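Local structure of periplasmic binding protein/LacI transcriptional regulator (Burkholderia graminis C4D1M, 5HQJ) at residues Ser71-Ile76 against Ile90-Pro95. The protein probably serves as the sugar-binding component of an ABC transporter, and holds D-arabinose in the cleft between its two lobes. Sequence-based numbering, arbitrary orientation.
Sequences STQVQI and ISVNEP
The carboxamide nitrogen of Q73, near the start of helix 71-82, gives one hydrogen to the backbone carbonyl of S91: NE2 lies 2.9 Å from S91 O, and the N-H points almost straight at it (161°). The oxygen sits close to the plane of the amide, whereas NE2 stands 26° off the carbonyl plane of S91. A weak hydrogen bond joins the same nitrogen to the carbonyl of P35, so NE2 meets the loops leaving two adjacent parallel strands, 30-34 and 87-90.

Q73 gets there with an extended chain. CG lies anti to the carbonyl carbon (chi1 -85°) and the chain runs on fully stretched beyond it, carrying the amide away from the helix. I90, the last residue of strand 87-90, covers one face of that amide: its own side chain is stretched out, and the methyl CD1 lies almost directly over the amide carbon CD of Q73, 3.5 Å away, leaving the polar edge turned to the S91 carbonyl. OE1 of Q73 faces the chain beyond S91, with V92 CA at 3.8 Å and N93 N at 3.6 Å, the latter too far to count as a hydrogen bond. The N93 side chain turns its ND2 to the carbonyl of K36, tying this loop to a residue of the sugar pocket.

These are the C-terminal ends of the parallel strands in one lobe of a periplasmic binding protein, where the loops after the strands line the ligand cleft. The S91 side chain comes within about 5 Å of the bound arabinose and hydrogen-bonds D116, a pocket residue. Q73 therefore stands behind the pocket wall: one sound bond to S91 O, a weak one to P35 O and the I90 methyl together should limit rotation of its buried amide, which in turn ties the S91 backbone to the helix.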
loop_
_atom_site.group_PDB
_atom_site.type_symbol
_atom_site.label_atom_id
_atom_site.label_comp_id
_atom_site.label_asym_id
_atom_site.label_seq_id
_atom_site.Cartn_x
_atom_site.Cartn_y
_atom_site.Cartn_z
ATOM N N SER A 71 -17.207 0.189 7.966
ATOM C CA SER A 71 -18.519 0.806 7.850
ATOM C C SER A 71 -18.423 2.117 7.077
ATOM O O SER A 71 -19.348 2.499 6.361
ATOM C CB SER A 71 -19.121 1.068 9.234
ATOM O OG SER A 71 -18.396 0.365 10.230
ATOM N N THR A 72 -17.304 2.817 7.235
ATOM C CA THR A 72 -17.139 4.118 6.609
ATOM C C THR A 72 -17.131 4.010 5.077
ATOM O O THR A 72 -17.662 4.881 4.384
ATOM C CB THR A 72 -15.837 4.793 7.040
ATOM O OG1 THR A 72 -15.679 4.719 8.468
ATOM C CG2 THR A 72 -15.850 6.250 6.573
ATOM N N GLN A 73 -16.537 2.939 4.559
ATOM C CA GLN A 73 -16.474 2.753 3.105
ATOM C C GLN A 73 -17.773 2.168 2.551
ATOM O O GLN A 73 -18.101 2.391 1.396
ATOM C CB GLN A 73 -15.281 1.864 2.713
ATOM C CG GLN A 73 -13.930 2.613 2.563
ATOM C CD GLN A 73 -12.794 1.693 2.115
ATOM O OE1 GLN A 73 -12.834 0.495 2.341
ATOM N NE2 GLN A 73 -11.784 2.261 1.463
ATOM N N VAL A 74 -18.541 1.448 3.369
ATOM C CA VAL A 74 -19.853 0.991 2.911
ATOM C C VAL A 74 -20.766 2.202 2.668
ATOM O O VAL A 74 -21.433 2.287 1.639
ATOM C CB VAL A 74 -20.516 0.003 3.921
ATOM C CG1 VAL A 74 -21.886 -0.455 3.426
ATOM C CG2 VAL A 74 -19.623 -1.204 4.128
ATOM N N GLN A 75 -20.780 3.150 3.602
ATOM C CA GLN A 75 -21.620 4.332 3.453
ATOM C C GLN A 75 -21.304 5.058 2.153
ATOM O O GLN A 75 -22.219 5.485 1.440
ATOM C CB GLN A 75 -21.450 5.283 4.646
ATOM C CG GLN A 75 -22.256 4.872 5.863
ATOM C CD GLN A 75 -23.746 4.801 5.571
ATOM O OE1 GLN A 75 -24.333 5.754 5.053
ATOM N NE2 GLN A 75 -24.360 3.654 5.872
ATOM N N ILE A 76 -20.018 5.162 1.819
ATOM C CA ILE A 76 -19.613 5.863 0.598
ATOM C C ILE A 76 -20.152 5.184 -0.657
ATOM O O ILE A 76 -20.612 5.850 -1.585
ATOM C CB ILE A 76 -18.087 5.972 0.484
ATOM C CG1 ILE A 76 -17.555 6.931 1.549
ATOM C CG2 ILE A 76 -17.700 6.486 -0.907
ATOM C CD1 ILE A 76 -16.036 6.984 1.643
ATOM N N ILE A 90 -11.833 1.209 -5.660
ATOM C CA ILE A 90 -11.599 1.314 -4.238
ATOM C C ILE A 90 -10.368 0.523 -3.795
ATOM O O ILE A 90 -10.110 -0.593 -4.247
ATOM C CB ILE A 90 -12.860 0.853 -3.449
ATOM C CG1 ILE A 90 -12.616 0.980 -1.941
ATOM C CG2 ILE A 90 -13.283 -0.575 -3.854
ATOM C CD1 ILE A 90 -13.815 0.629 -1.059
ATOM N N SER A 91 -9.589 1.147 -2.922
ATOM C CA SER A 91 -8.614 0.449 -2.088
ATOM C C SER A 91 -9.249 0.113 -0.722
ATOM O O SER A 91 -9.657 1.020 0.022
ATOM C CB SER A 91 -7.375 1.323 -1.897
ATOM O OG SER A 91 -6.440 0.671 -1.077
ATOM N N VAL A 92 -9.317 -1.176 -0.388
ATOM C CA VAL A 92 -10.114 -1.667 0.752
ATOM C C VAL A 92 -9.322 -1.835 2.048
ATOM O O VAL A 92 -8.288 -2.487 2.087
ATOM C CB VAL A 92 -10.747 -3.019 0.397
ATOM C CG1 VAL A 92 -11.646 -3.497 1.497
ATOM C CG2 VAL A 92 -11.527 -2.886 -0.891
ATOM N N ASN A 93 -9.838 -1.252 3.126
ATOM C CA ASN A 93 -9.165 -1.375 4.409
ATOM C C ASN A 93 -9.304 -2.770 5.011
ATOM O O ASN A 93 -8.336 -3.331 5.519
ATOM C CB ASN A 93 -9.688 -0.328 5.387
ATOM C CG ASN A 93 -8.908 0.991 5.310
ATOM O OD1 ASN A 93 -7.678 1.026 5.479
ATOM N ND2 ASN A 93 -9.616 2.051 5.081
ATOM N N GLU A 94 -10.503 -3.320 4.908
ATOM C CA GLU A 94 -10.797 -4.660 5.417
ATOM C C GLU A 94 -11.806 -5.358 4.469
ATOM O O GLU A 94 -12.913 -4.864 4.263
ATOM C CB GLU A 94 -11.318 -4.560 6.856
ATOM C CG GLU A 94 -11.275 -5.876 7.652
ATOM C CD GLU A 94 -12.304 -6.853 7.155
ATOM O OE1 GLU A 94 -11.961 -8.045 7.003
ATOM O OE2 GLU A 94 -13.445 -6.407 6.899
ATOM N N PRO A 95 -11.405 -6.502 3.875
ATOM C CA PRO A 95 -12.086 -7.051 2.694
ATOM C C PRO A 95 -13.500 -7.554 2.948
ATOM O O PRO A 95 -14.366 -7.378 2.090
ATOM C CB PRO A 95 -11.178 -8.219 2.267
ATOM C CG PRO A 95 -10.436 -8.582 3.460
ATOM C CD PRO A 95 -10.249 -7.327 4.258
#